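Local structure of mannose-specific lectin 1 chain 2 (Remusatia vivipara, 3R0E) at residues 6-11 with 87-92. The protein probably binds mannose as the second bulb-type lectin domain of a secreted lectin thought to agglutinate rabbit erythrocytes. Residues are numbered along the deposited sequence; the frame is centred on the assembly and turned at random.
Sequences NNLLFS and EYVLIL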
loop_
_atom_site.group_PDB
_atom_site.type_symbol
_atom_site.label_atom_id
_atom_site.label_comp_id
_atom_site.label_asym_id
_atom_site.label_seq_id
_atom_site.Cartn_x
_atom_site.Cartn_y
_atom_site.Cartn_z
ATOM N N ASN B 6 -6.380 -8.229 2.679
ATOM C CA ASN B 6 -6.039 -8.380 4.096
ATOM C C ASN B 6 -5.133 -7.300 4.689
ATOM O O ASN B 6 -5.275 -6.958 5.853
ATOM C CB ASN B 6 -5.404 -9.752 4.325
ATOM C CG ASN B 6 -4.104 -9.925 3.544
ATOM O OD1 ASN B 6 -4.104 -9.961 2.299
ATOM N ND2 ASN B 6 -2.979 -10.014 4.271
ATOM N N ASN B 7 -4.192 -6.782 3.904
ATOM C CA ASN B 7 -3.227 -5.814 4.421
ATOM C C ASN B 7 -3.432 -4.393 3.896
ATOM O O ASN B 7 -2.579 -3.525 4.105
ATOM C CB ASN B 7 -1.793 -6.285 4.138
ATOM C CG ASN B 7 -1.477 -6.339 2.659
ATOM O OD1 ASN B 7 -2.363 -6.529 1.827
ATOM N ND2 ASN B 7 -0.210 -6.183 2.326
ATOM N N LEU B 8 -4.554 -4.160 3.218
ATOM C CA LEU B 8 -4.791 -2.880 2.554
ATOM C C LEU B 8 -6.109 -2.237 2.959
ATOM O O LEU B 8 -7.104 -2.931 3.184
ATOM C CB LEU B 8 -4.784 -3.052 1.031
ATOM C CG LEU B 8 -3.639 -3.763 0.303
ATOM C CD1 LEU B 8 -4.018 -4.008 -1.165
ATOM C CD2 LEU B 8 -2.335 -2.996 0.405
ATOM N N LEU B 9 -6.119 -0.906 3.026
ATOM C CA LEU B 9 -7.371 -0.159 3.134
ATOM C C LEU B 9 -7.337 1.027 2.180
ATOM O O LEU B 9 -6.531 1.942 2.346
ATOM C CB LEU B 9 -7.617 0.293 4.572
ATOM C CG LEU B 9 -9.010 0.776 4.968
ATOM C CD1 LEU B 9 -9.991 -0.385 5.022
ATOM C CD2 LEU B 9 -8.928 1.474 6.320
ATOM N N PHE B 10 -8.195 0.994 1.167
ATOM C CA PHE B 10 -8.246 2.051 0.174
ATOM C C PHE B 10 -9.267 3.082 0.599
ATOM O O PHE B 10 -10.168 2.783 1.393
ATOM C CB PHE B 10 -8.624 1.504 -1.206
ATOM C CG PHE B 10 -7.591 0.593 -1.801
ATOM C CD1 PHE B 10 -6.529 1.110 -2.533
ATOM C CD2 PHE B 10 -7.673 -0.786 -1.620
ATOM C CE1 PHE B 10 -5.566 0.268 -3.069
ATOM C CE2 PHE B 10 -6.714 -1.630 -2.159
ATOM C CZ PHE B 10 -5.667 -1.110 -2.892
ATOM N N SER B 11 -9.124 4.286 0.045
ATOM C CA SER B 11 -10.082 5.361 0.232
ATOM C C SER B 11 -11.507 4.863 0.065
ATOM O O SER B 11 -11.807 4.145 -0.880
ATOM C CB SER B 11 -9.790 6.491 -0.768
ATOM O OG SER B 11 -8.483 7.016 -0.576
ATOM N N GLU B 87 -6.859 9.031 -4.919
ATOM C CA GLU B 87 -6.936 7.675 -4.405
ATOM C C GLU B 87 -5.800 7.395 -3.387
ATOM O O GLU B 87 -4.630 7.585 -3.706
ATOM C CB GLU B 87 -6.912 6.695 -5.576
ATOM C CG GLU B 87 -7.139 5.228 -5.191
ATOM C CD GLU B 87 -7.062 4.271 -6.393
ATOM O OE1 GLU B 87 -7.289 3.061 -6.187
ATOM O OE2 GLU B 87 -6.780 4.727 -7.537
ATOM N N TYR B 88 -6.152 6.959 -2.174
ATOM C CA TYR B 88 -5.158 6.631 -1.149
ATOM C C TYR B 88 -5.260 5.187 -0.668
ATOM O O TYR B 88 -6.320 4.565 -0.761
ATOM C CB TYR B 88 -5.265 7.585 0.046
ATOM C CG TYR B 88 -4.779 8.984 -0.260
ATOM C CD1 TYR B 88 -5.558 9.870 -1.018
ATOM C CD2 TYR B 88 -3.541 9.427 0.204
ATOM C CE1 TYR B 88 -5.124 11.134 -1.309
ATOM C CE2 TYR B 88 -3.098 10.714 -0.074
ATOM C CZ TYR B 88 -3.894 11.561 -0.837
ATOM O OH TYR B 88 -3.456 12.838 -1.115
ATOM N N VAL B 89 -4.155 4.659 -0.155
ATOM C CA VAL B 89 -4.132 3.319 0.418
ATOM C C VAL B 89 -3.391 3.341 1.754
ATOM O O VAL B 89 -2.357 4.003 1.882
ATOM C CB VAL B 89 -3.503 2.277 -0.559
ATOM C CG1 VAL B 89 -2.044 2.587 -0.864
ATOM C CG2 VAL B 89 -3.665 0.842 -0.031
ATOM N N LEU B 90 -3.946 2.646 2.744
ATOM C CA LEU B 90 -3.240 2.342 3.985
ATOM C C LEU B 90 -2.695 0.922 3.850
ATOM O O LEU B 90 -3.455 -0.021 3.606
ATOM C CB LEU B 90 -4.175 2.456 5.202
ATOM C CG LEU B 90 -3.701 1.937 6.575
ATOM C CD1 LEU B 90 -2.551 2.760 7.163
ATOM C CD2 LEU B 90 -4.873 1.883 7.574
ATOM N N ILE B 91 -1.386 0.763 3.977
ATOM C CA ILE B 91 -0.803 -0.573 3.928
ATOM C C ILE B 91 -0.268 -0.968 5.304
ATOM O O ILE B 91 0.549 -0.261 5.894
ATOM C CB ILE B 91 0.311 -0.692 2.861
ATOM C CG1 ILE B 91 -0.173 -0.175 1.502
ATOM C CG2 ILE B 91 0.802 -2.149 2.734
ATOM C CD1 ILE B 91 0.896 -0.122 0.448
ATOM N N LEU B 92 -0.760 -2.081 5.833
ATOM C CA LEU B 92 -0.085 -2.699 6.960
ATOM C C LEU B 92 1.030 -3.546 6.373
ATOM O O LEU B 92 0.789 -4.628 5.841
ATOM C CB LEU B 92 -1.034 -3.537 7.809
ATOM C CG LEU B 92 -0.370 -4.116 9.062
ATOM C CD1 LEU B 92 0.223 -2.993 9.949
ATOM C CD2 LEU B 92 -1.355 -4.989 9.848
HETATM O O HOH W 1 1.884 -6.733 4.493
#
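In Val-89, CG2 stands anti to the backbone N while CG1 takes the place between N and the carbonyl carbon (chi1 63°), and Phe-10 has its CG beside its own backbone N (chi1 -66°); as a non-hydrogen-bonded pair the two side chains run alongside each other, and these torsions bring the methyl CG2 over one face of the ring. This CH-pi contact, 3.9 Å from Val-89 CG2 to the Phe-10 ring centroid, is offset toward CE1. On the same face of the sheet, Leu-8 lies beside Ile-91, its CD2 branch 3.7 Å from Ile-91 CG1. Leu-9 and Leu-90 form the hydrogen-bonded pair and turn to the other face, where Leu-58 and Leu-21 pack against them. Leu-90 N reaches Leu-9 O at 2.7 Å in a nearly straight bond (173°), and Leu-9 N returns one to Leu-90 O. Leu-92 N, still within its own strand, bonds to Asn-7 O in the loop before strand 8-10, and a water bridges Asn-7 ND2 to Leu-92 O. At the other end Ser-11 makes two hydrogen bonds with the Tyr-88 backbone, its N giving to Tyr-88 O (2.9 Å) and its OG accepting from Tyr-88 N (2.8 Å); OG also bonds to Asn-61 O. The face bearing Phe-10 and Val-89 meets aromatic packing from the chain of another protein, which also supplies a basic partner for Glu-87 OE1 and a polar one for Asn-7 OD1. Strand 98-107 flanks strand 89-92 along its other edge, completing one of the three antiparallel sheets of the beta-prism II fold.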